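Long-range contacts in putative phosphosugar isomerases (Salmonella typhimurium LT2, PDB 3FKJ), which is of uncertain function but probably binds a phosphorylated sugar through its SIS domains and may act as an isomerase: residues A[43-48]-A[69-74]; A[191-196]-A[318-323]; A[258-263]-A[286-291]. One frame throughout, in Å; residues are numbered along the deposited sequence.

Interaction 1 of 3, residues A[43-48]-A[69-74]; sequences VWFVGC and LAVGYI
Ile74 meets Phe45 and Val46 through its backbone and one branch. Its N gives a hydrogen bond of 2.9 Å to Phe45 O, and its O takes a weak one from Gly47 N. Ile74 CG2 lies 3.6 Å from Val46 CG2; the branches of Val46 and Ile74 lie alongside each other on one face of the sheet. CG1 of Ile74 stands anti to the backbone N (chi1 -176°), which leaves CG2 as the branch facing Val46.

Val43 donates from N to Ala70 O and accepts at O from Gly72 N at 2.7 Å. Val43 CG2 reaches Leu69 CD2 at 3.7 Å. These parallel strands, with axes 9° apart, belong to the five-stranded sheet of a SIS domain. Strand 70-75 is outermost in this chain, and strand 91-97 bonds to the other side of 42-47.

Phe45 N bonds to Gly72 O at 2.9 Å. Val71 CG1 meets the Phe45 ring at its edge, 3.8 Å from CE2. Phe55 packs on the same ring. On the other face of the sheet, Trp44 CD1 sits 3.6 Å from Gly72 CA.

Interaction 2 of 3, residues A[191-196]-A[318-323]; sequences HGAQRQ and NCVLDV. With SCN (thiocyanate ion), chain C.
Gln194 reaches across to Cys319 with its amide. Gln194 NE2 donates to Cys319 O at 3.0 Å, and the bond is nearly straight, with 166° at the hydrogen. The acceptor lies close to the amide plane of Gln194. The donor stands well above the plane of the Cys319 carbonyl. Gln194 NE2 also donates to a water at 2.9 Å, and this water in turn donates to Asp322 OD2 at 2.7 Å. The two bonds use the amide nitrogen twice and should fix the rotation of the group.

The aliphatic part of Gln194 packs as well. Gln194 CB and CG both lie 3.9 Å from Val323 CG2. The chain is extended beyond CG (chi2 -176°), which carries the amide past Val323 to the backbone of the other helix. Beside it, Ala193 CB presses on Val320 CG2 at 3.5 Å, a tight contact.

Farther along, Asn318 ND2 donates to a thiocyanate ion, probably from the crystallisation liquor. The segments cross at -30° with axes 8.8 Å apart. Val323 also touches Ala201 of helix 198-208. Helix 313-331 touches helix 186-196 through Ala193 and Gln194. Through Val320 and Leu321 it touches Ile294 of strand 290-295, an outer strand of the four-stranded sheet.

Interaction 3 of 3, residues A[258-263]-A[286-291]; sequences TEPGTP and RYQGKL
Tyr287 meets Thr258 first, Tyr287 CB lying 4.2 Å from Thr258 CG2. Its ring leads away from the loop and packs edge-to-face on Tyr341 of the second subunit. That same tyrosine hydroxyl is hydrogen-bonded to Thr258 O.

Gln288 follows with positive phi, as the C-prime residue of a Schellman motif that ends helix 274-286. Gln288 O accepts from Gly261 N at 2.8 Å and also receives Pro260 CA in a CA-H...O contact of 3.2 Å. The Gln288 side chain is bent at chi2 (144°), and its OE1 comes 4.0 Å from Pro260 CG.

Gly289 CA comes to 3.7 Å from Thr262 O.

Lys290 N donates to Thr262 O at 2.9 Å. Lys290 CB packs 3.6 Å from Gly261 O. Beyond CG the Lys290 chain is extended, and NZ forms a salt bridge with Glu211.

The loop 258-263 holds a type II beta turn from Glu259 to Thr262, with Gly261 at positive phi. Glu259 N donates to Thr262 OG1 across it, at 3.0 Å. Pro263 and Lys290 form a parallel bridge. The arrangement is the start of two neighbouring parallel strands, 263-268 and 290-295, joined by helix 274-286 in a beta-alpha-beta crossover.

How the interactions relate
Interaction 1 is buried and lies in the five-stranded parallel sheet. Interaction 2 is also buried, but it joins two helices. Interaction 3 is only partly buried, at a turn where two strands of the other sheet begin. Interactions 2 and 3 share a neighbourhood: strand 290-295 starts in 286-291 and touches helix 313-331. Their nearest atoms are still about 11 Å apart. The chemistry follows the place. Interaction 1 relies on regular backbone bonds with apolar packing. Interaction 2 has one hydrogen bond from a side-chain amide and a water bridge. Interaction 3 has two backbone bonds and little side-chain packing. Interactions 1 and 3 both touch the second subunit; interaction 2 does not.

Interaction 1 of 3, residues A[43-48]-A[69-74]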
loop_
_atom_site.group_PDB
_atom_site.type_symbol
_atom_site.label_atom_id
_atom_site.label_comp_id
_atom_site.label_asym_id
_atom_site.label_seq_id
_atom_site.Cartn_x
_atom_site.Cartn_y
_atom_site.Cartn_z
ATOM N N VAL A 43 4.577 12.232 -10.871
ATOM C CA VAL A 43 5.741 11.625 -10.237
ATOM C C VAL A 43 5.420 10.154 -9.946
ATOM O O VAL A 43 4.274 9.824 -9.561
ATOM C CB VAL A 43 6.085 12.359 -8.897
ATOM C CG1 VAL A 43 7.349 11.803 -8.279
ATOM C CG2 VAL A 43 6.242 13.832 -9.160
ATOM N N TRP A 44 6.412 9.284 -10.171
ATOM C CA TRP A 44 6.429 7.954 -9.591
ATOM C C TRP A 44 7.621 7.787 -8.696
ATOM O O TRP A 44 8.759 8.119 -9.063
ATOM C CB TRP A 44 6.477 6.850 -10.648
ATOM C CG TRP A 44 5.177 6.556 -11.287
ATOM C CD1 TRP A 44 4.256 5.620 -10.886
ATOM C CD2 TRP A 44 4.628 7.201 -12.410
ATOM N NE1 TRP A 44 3.173 5.651 -11.699
ATOM C CE2 TRP A 44 3.383 6.585 -12.675
ATOM C CE3 TRP A 44 5.058 8.257 -13.228
ATOM C CZ2 TRP A 44 2.551 6.980 -13.740
ATOM C CZ3 TRP A 44 4.251 8.624 -14.313
ATOM C CH2 TRP A 44 2.999 8.000 -14.537
ATOM N N PHE A 45 7.338 7.279 -7.514
ATOM C CA PHE A 45 8.327 6.676 -6.635
ATOM C C PHE A 45 8.416 5.174 -6.895
ATOM O O PHE A 45 7.433 4.449 -6.750
ATOM C CB PHE A 45 7.937 6.923 -5.206
ATOM C CG PHE A 45 7.921 8.360 -4.853
ATOM C CD1 PHE A 45 9.119 9.053 -4.702
ATOM C CD2 PHE A 45 6.715 9.034 -4.691
ATOM C CE1 PHE A 45 9.110 10.398 -4.363
ATOM C CE2 PHE A 45 6.686 10.383 -4.368
ATOM C CZ PHE A 45 7.902 11.067 -4.197
ATOM N N VAL A 46 9.607 4.721 -7.288
ATOM C CA VAL A 46 9.786 3.362 -7.703
ATOM C C VAL A 46 11.008 2.720 -7.025
ATOM O O VAL A 46 12.108 3.245 -7.018
ATOM C CB VAL A 46 9.814 3.241 -9.255
ATOM C CG1 VAL A 46 9.755 1.749 -9.705
ATOM C CG2 VAL A 46 8.634 4.028 -9.894
ATOM N N GLY A 47 10.780 1.560 -6.443
ATOM C CA GLY A 47 11.838 0.814 -5.820
ATOM C C GLY A 47 11.315 -0.460 -5.211
ATOM O O GLY A 47 10.141 -0.788 -5.379
ATOM N N CYS A 48 12.202 -1.166 -4.503
ATOM C CA CYS A 48 11.881 -2.441 -3.850
ATOM C C CYS A 48 12.175 -2.402 -2.363
ATOM O O CYS A 48 13.202 -1.893 -1.967
ATOM C CB CYS A 48 12.704 -3.587 -4.453
ATOM S SG CYS A 48 12.428 -3.852 -6.214
ATOM N N LEU A 69 -0.560 17.510 -9.105
ATOM C CA LEU A 69 0.253 16.342 -9.370
ATOM C C LEU A 69 -0.473 15.030 -9.202
ATOM O O LEU A 69 -1.243 14.849 -8.257
ATOM C CB LEU A 69 1.401 16.367 -8.379
ATOM C CG LEU A 69 2.769 15.923 -8.777
ATOM C CD1 LEU A 69 3.263 16.900 -9.820
ATOM C CD2 LEU A 69 3.640 15.938 -7.522
ATOM N N ALA A 70 -0.207 14.102 -10.112
ATOM C CA ALA A 70 -0.583 12.708 -9.936
ATOM C C ALA A 70 0.683 12.007 -9.417
ATOM O O ALA A 70 1.754 12.144 -10.019
ATOM C CB ALA A 70 -1.051 12.117 -11.242
ATOM N N VAL A 71 0.548 11.305 -8.272
ATOM C CA VAL A 71 1.670 10.690 -7.566
ATOM C C VAL A 71 1.503 9.166 -7.464
ATOM O O VAL A 71 0.486 8.678 -6.935
ATOM C CB VAL A 71 1.875 11.336 -6.173
ATOM C CG1 VAL A 71 3.030 10.683 -5.435
ATOM C CG2 VAL A 71 2.134 12.844 -6.354
ATOM N N GLY A 72 2.486 8.445 -8.005
ATOM C CA GLY A 72 2.537 6.995 -8.013
ATOM C C GLY A 72 3.600 6.470 -7.086
ATOM O O GLY A 72 4.548 7.187 -6.751
ATOM N N TYR A 73 3.445 5.207 -6.686
ATOM C CA TYR A 73 4.289 4.570 -5.676
ATOM C C TYR A 73 4.248 3.083 -5.889
ATOM O O TYR A 73 3.238 2.426 -5.626
ATOM C CB TYR A 73 3.755 4.963 -4.317
ATOM C CG TYR A 73 4.408 4.364 -3.094
ATOM C CD1 TYR A 73 5.479 5.007 -2.468
ATOM C CD2 TYR A 73 3.882 3.237 -2.493
ATOM C CE1 TYR A 73 6.037 4.498 -1.322
ATOM C CE2 TYR A 73 4.452 2.712 -1.354
ATOM C CZ TYR A 73 5.510 3.367 -0.767
ATOM O OH TYR A 73 6.052 2.863 0.360
ATOM N N ILE A 74 5.300 2.538 -6.472
ATOM C CA ILE A 74 5.182 1.213 -7.078
ATOM C C ILE A 74 6.483 0.395 -6.984
ATOM O O ILE A 74 7.578 0.911 -7.126
ATOM C CB ILE A 74 4.679 1.331 -8.552
ATOM C CG1 ILE A 74 4.456 -0.043 -9.202
ATOM C CG2 ILE A 74 5.662 2.108 -9.367
ATOM C CD1 ILE A 74 3.258 -0.802 -8.641
#

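Interaction 2 of 3, residues A[191-196]-A[318-323]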
loop_
_atom_site.group_PDB
_atom_site.type_symbol
_atom_site.label_atom_id
_atom_site.label_comp_id
_atom_site.label_asym_id
_atom_site.label_seq_id
_atom_site.Cartn_x
_atom_site.Cartn_y
_atom_site.Cartn_z
ATOM N N HIS A 191 18.973 12.917 17.273
ATOM C CA HIS A 191 19.933 12.552 18.350
ATOM C C HIS A 191 19.312 12.561 19.751
ATOM O O HIS A 191 19.510 11.628 20.522
ATOM C CB HIS A 191 21.197 13.416 18.290
ATOM C CG HIS A 191 21.941 13.287 16.997
ATOM N ND1 HIS A 191 22.895 14.195 16.593
ATOM C CD2 HIS A 191 21.842 12.372 15.997
ATOM C CE1 HIS A 191 23.371 13.833 15.414
ATOM N NE2 HIS A 191 22.743 12.734 15.026
ATOM N N GLY A 192 18.506 13.575 20.049
ATOM C CA GLY A 192 17.763 13.596 21.307
ATOM C C GLY A 192 16.784 12.440 21.497
ATOM O O GLY A 192 16.626 11.926 22.601
ATOM N N ALA A 193 16.127 12.040 20.420
ATOM C CA ALA A 193 15.163 10.935 20.442
ATOM C C ALA A 193 15.849 9.572 20.653
ATOM O O ALA A 193 15.396 8.742 21.465
ATOM C CB ALA A 193 14.329 10.915 19.111
ATOM N N GLN A 194 16.929 9.344 19.910
ATOM C CA GLN A 194 17.681 8.111 20.034
ATOM C C GLN A 194 18.270 7.945 21.444
ATOM O O GLN A 194 18.291 6.824 22.003
ATOM C CB GLN A 194 18.778 8.059 18.981
ATOM C CG GLN A 194 18.260 7.818 17.582
ATOM C CD GLN A 194 19.364 7.666 16.569
ATOM O OE1 GLN A 194 20.482 8.159 16.777
ATOM N NE2 GLN A 194 19.062 6.994 15.455
ATOM N N ARG A 195 18.748 9.040 22.028
ATOM C CA ARG A 195 19.241 8.984 23.395
ATOM C C ARG A 195 18.098 8.697 24.374
ATOM O O ARG A 195 18.203 7.851 25.235
ATOM C CB ARG A 195 19.926 10.292 23.771
ATOM C CG ARG A 195 20.617 10.248 25.144
ATOM C CD ARG A 195 20.582 11.604 25.834
ATOM N NE ARG A 195 20.902 12.697 24.911
ATOM C CZ ARG A 195 20.023 13.516 24.333
ATOM N NH1 ARG A 195 18.708 13.389 24.554
ATOM N NH2 ARG A 195 20.465 14.472 23.514
ATOM N N GLN A 196 17.007 9.420 24.231
ATOM C CA GLN A 196 15.834 9.246 25.076
ATOM C C GLN A 196 15.269 7.816 25.138
ATOM O O GLN A 196 14.710 7.432 26.160
ATOM C CB GLN A 196 14.768 10.227 24.591
ATOM C CG GLN A 196 13.430 10.205 25.288
ATOM C CD GLN A 196 12.537 11.340 24.803
ATOM O OE1 GLN A 196 12.942 12.171 23.970
ATOM N NE2 GLN A 196 11.315 11.383 25.319
ATOM N N ASN A 318 11.870 5.952 11.606
ATOM C CA ASN A 318 12.930 5.155 10.988
ATOM C C ASN A 318 14.204 5.234 11.856
ATOM O O ASN A 318 14.833 4.229 12.153
ATOM C CB ASN A 318 13.305 5.668 9.575
ATOM C CG ASN A 318 12.280 5.355 8.472
ATOM O OD1 ASN A 318 11.355 4.547 8.610
ATOM N ND2 ASN A 318 12.506 5.982 7.320
ATOM N N CYS A 319 14.556 6.432 12.288
ATOM C CA CYS A 319 15.747 6.636 13.103
ATOM C C CYS A 319 15.646 6.082 14.529
ATOM O O CYS A 319 16.582 5.451 15.016
ATOM C CB CYS A 319 16.105 8.126 13.152
ATOM S SG CYS A 319 16.470 8.846 11.530
ATOM N N VAL A 320 14.521 6.322 15.186
ATOM C CA VAL A 320 14.337 5.900 16.575
ATOM C C VAL A 320 14.329 4.373 16.651
ATOM O O VAL A 320 14.873 3.792 17.590
ATOM C CB VAL A 320 13.037 6.517 17.182
ATOM C CG1 VAL A 320 12.551 5.720 18.392
ATOM C CG2 VAL A 320 13.263 8.011 17.540
ATOM N N LEU A 321 13.738 3.734 15.634
ATOM C CA LEU A 321 13.665 2.275 15.542
ATOM C C LEU A 321 15.025 1.597 15.483
ATOM O O LEU A 321 15.153 0.469 15.952
ATOM C CB LEU A 321 12.779 1.831 14.334
ATOM C CG LEU A 321 11.258 1.879 14.528
ATOM C CD1 LEU A 321 10.515 1.757 13.196
ATOM C CD2 LEU A 321 10.802 0.808 15.525
ATOM N N ASP A 322 16.040 2.264 14.930
ATOM C CA ASP A 322 17.415 1.715 14.903
ATOM C C ASP A 322 17.835 1.271 16.283
ATOM O O ASP A 322 18.526 0.255 16.427
ATOM C CB ASP A 322 18.440 2.727 14.375
ATOM C CG ASP A 322 18.474 2.816 12.842
ATOM O OD1 ASP A 322 17.982 1.900 12.162
ATOM O OD2 ASP A 322 19.018 3.804 12.306
ATOM N N VAL A 323 17.382 2.013 17.293
ATOM C CA VAL A 323 17.769 1.749 18.686
ATOM C C VAL A 323 17.062 0.490 19.170
ATOM O O VAL A 323 17.699 -0.412 19.687
ATOM C CB VAL A 323 17.493 2.979 19.640
ATOM C CG1 VAL A 323 17.951 2.679 21.094
ATOM C CG2 VAL A 323 18.145 4.260 19.074
HETATM S S SCN C . 15.752 10.223 8.027
HETATM C C SCN C . 15.538 8.498 7.686
HETATM N N SCN C . 15.378 7.367 7.442
HETATM O O HOH W 1 20.503 5.904 13.191
#

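Interaction 3 of 3, residues A[258-263]-A[286-291]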
loop_
_atom_site.group_PDB
_atom_site.type_symbol
_atom_site.label_atom_id
_atom_site.label_comp_id
_atom_site.label_asym_id
_atom_site.label_seq_id
_atom_site.Cartn_x
_atom_site.Cartn_y
_atom_site.Cartn_z
ATOM N N THR A 258 -6.667 -9.878 17.863
ATOM C CA THR A 258 -6.223 -9.409 19.163
ATOM C C THR A 258 -6.764 -10.239 20.299
ATOM O O THR A 258 -7.975 -10.440 20.445
ATOM C CB THR A 258 -6.707 -7.963 19.414
ATOM O OG1 THR A 258 -6.428 -7.147 18.250
ATOM C CG2 THR A 258 -6.053 -7.372 20.665
ATOM N N GLU A 259 -5.853 -10.685 21.145
ATOM C CA GLU A 259 -6.213 -11.338 22.409
ATOM C C GLU A 259 -5.111 -10.969 23.389
ATOM O O GLU A 259 -4.138 -10.322 22.985
ATOM C CB GLU A 259 -6.361 -12.849 22.209
ATOM C CG GLU A 259 -5.096 -13.583 21.748
ATOM C CD GLU A 259 -5.365 -15.060 21.522
ATOM O OE1 GLU A 259 -6.006 -15.379 20.498
ATOM O OE2 GLU A 259 -4.949 -15.899 22.370
ATOM N N PRO A 260 -5.270 -11.314 24.680
ATOM C CA PRO A 260 -4.216 -10.974 25.624
ATOM C C PRO A 260 -2.830 -11.365 25.124
ATOM O O PRO A 260 -2.594 -12.519 24.806
ATOM C CB PRO A 260 -4.614 -11.749 26.889
ATOM C CG PRO A 260 -6.097 -11.843 26.810
ATOM C CD PRO A 260 -6.415 -11.966 25.343
ATOM N N GLY A 261 -1.931 -10.400 24.996
ATOM C CA GLY A 261 -0.554 -10.705 24.660
ATOM C C GLY A 261 -0.189 -10.638 23.187
ATOM O O GLY A 261 0.970 -10.839 22.844
ATOM N N THR A 262 -1.161 -10.354 22.311
ATOM C CA THR A 262 -0.889 -10.218 20.893
ATOM C C THR A 262 0.004 -9.015 20.710
ATOM O O THR A 262 -0.338 -7.940 21.167
ATOM C CB THR A 262 -2.155 -10.010 20.069
ATOM O OG1 THR A 262 -3.039 -11.106 20.298
ATOM C CG2 THR A 262 -1.798 -9.911 18.569
ATOM N N PRO A 263 1.192 -9.206 20.113
ATOM C CA PRO A 263 2.156 -8.092 20.051
ATOM C C PRO A 263 1.912 -7.086 18.924
ATOM O O PRO A 263 1.797 -7.464 17.773
ATOM C CB PRO A 263 3.509 -8.809 19.884
ATOM C CG PRO A 263 3.225 -10.270 20.182
ATOM C CD PRO A 263 1.819 -10.446 19.631
ATOM N N ARG A 286 -7.527 -2.070 26.073
ATOM C CA ARG A 286 -8.762 -2.645 26.617
ATOM C C ARG A 286 -8.728 -4.164 26.488
ATOM O O ARG A 286 -9.324 -4.865 27.298
ATOM C CB ARG A 286 -10.013 -2.077 25.907
ATOM C CG ARG A 286 -11.364 -2.502 26.522
ATOM C CD ARG A 286 -12.624 -1.955 25.781
ATOM N NE ARG A 286 -12.535 -0.529 25.422
ATOM C CZ ARG A 286 -12.668 -0.014 24.188
ATOM N NH1 ARG A 286 -12.934 -0.778 23.124
ATOM N NH2 ARG A 286 -12.547 1.300 24.008
ATOM N N TYR A 287 -8.032 -4.685 25.476
ATOM C CA TYR A 287 -8.011 -6.131 25.277
ATOM C C TYR A 287 -6.662 -6.763 25.602
ATOM O O TYR A 287 -6.388 -7.908 25.257
ATOM C CB TYR A 287 -8.613 -6.478 23.915
ATOM C CG TYR A 287 -10.078 -6.118 23.931
ATOM C CD1 TYR A 287 -11.004 -6.931 24.597
ATOM C CD2 TYR A 287 -10.533 -4.926 23.378
ATOM C CE1 TYR A 287 -12.366 -6.585 24.672
ATOM C CE2 TYR A 287 -11.887 -4.570 23.449
ATOM C CZ TYR A 287 -12.798 -5.405 24.083
ATOM O OH TYR A 287 -14.136 -5.070 24.154
ATOM N N GLN A 288 -5.868 -6.004 26.354
ATOM C CA GLN A 288 -4.604 -6.459 26.904
ATOM C C GLN A 288 -3.669 -7.010 25.838
ATOM O O GLN A 288 -3.000 -8.018 26.059
ATOM C CB GLN A 288 -4.820 -7.531 27.985
ATOM C CG GLN A 288 -5.624 -7.107 29.170
ATOM C CD GLN A 288 -6.487 -8.242 29.679
ATOM O OE1 GLN A 288 -6.004 -9.348 29.970
ATOM N NE2 GLN A 288 -7.776 -7.983 29.771
ATOM N N GLY A 289 -3.612 -6.349 24.683
ATOM C CA GLY A 289 -2.567 -6.625 23.750
ATOM C C GLY A 289 -1.230 -6.223 24.334
ATOM O O GLY A 289 -1.162 -5.388 25.236
ATOM N N LYS A 290 -0.169 -6.831 23.806
ATOM C CA LYS A 290 1.196 -6.483 24.151
ATOM C C LYS A 290 1.629 -5.332 23.293
ATOM O O LYS A 290 2.071 -5.531 22.165
ATOM C CB LYS A 290 2.142 -7.663 23.930
ATOM C CG LYS A 290 3.532 -7.433 24.498
ATOM C CD LYS A 290 4.421 -8.624 24.247
ATOM C CE LYS A 290 5.710 -8.542 25.006
ATOM N NZ LYS A 290 6.275 -9.882 25.184
ATOM N N LEU A 291 1.507 -4.126 23.835
ATOM C CA LEU A 291 1.696 -2.915 23.040
ATOM C C LEU A 291 3.029 -2.250 23.363
ATOM O O LEU A 291 3.313 -1.981 24.502
ATOM C CB LEU A 291 0.518 -1.949 23.254
ATOM C CG LEU A 291 0.594 -0.550 22.611
ATOM C CD1 LEU A 291 0.824 -0.612 21.088
ATOM C CD2 LEU A 291 -0.661 0.262 22.974
#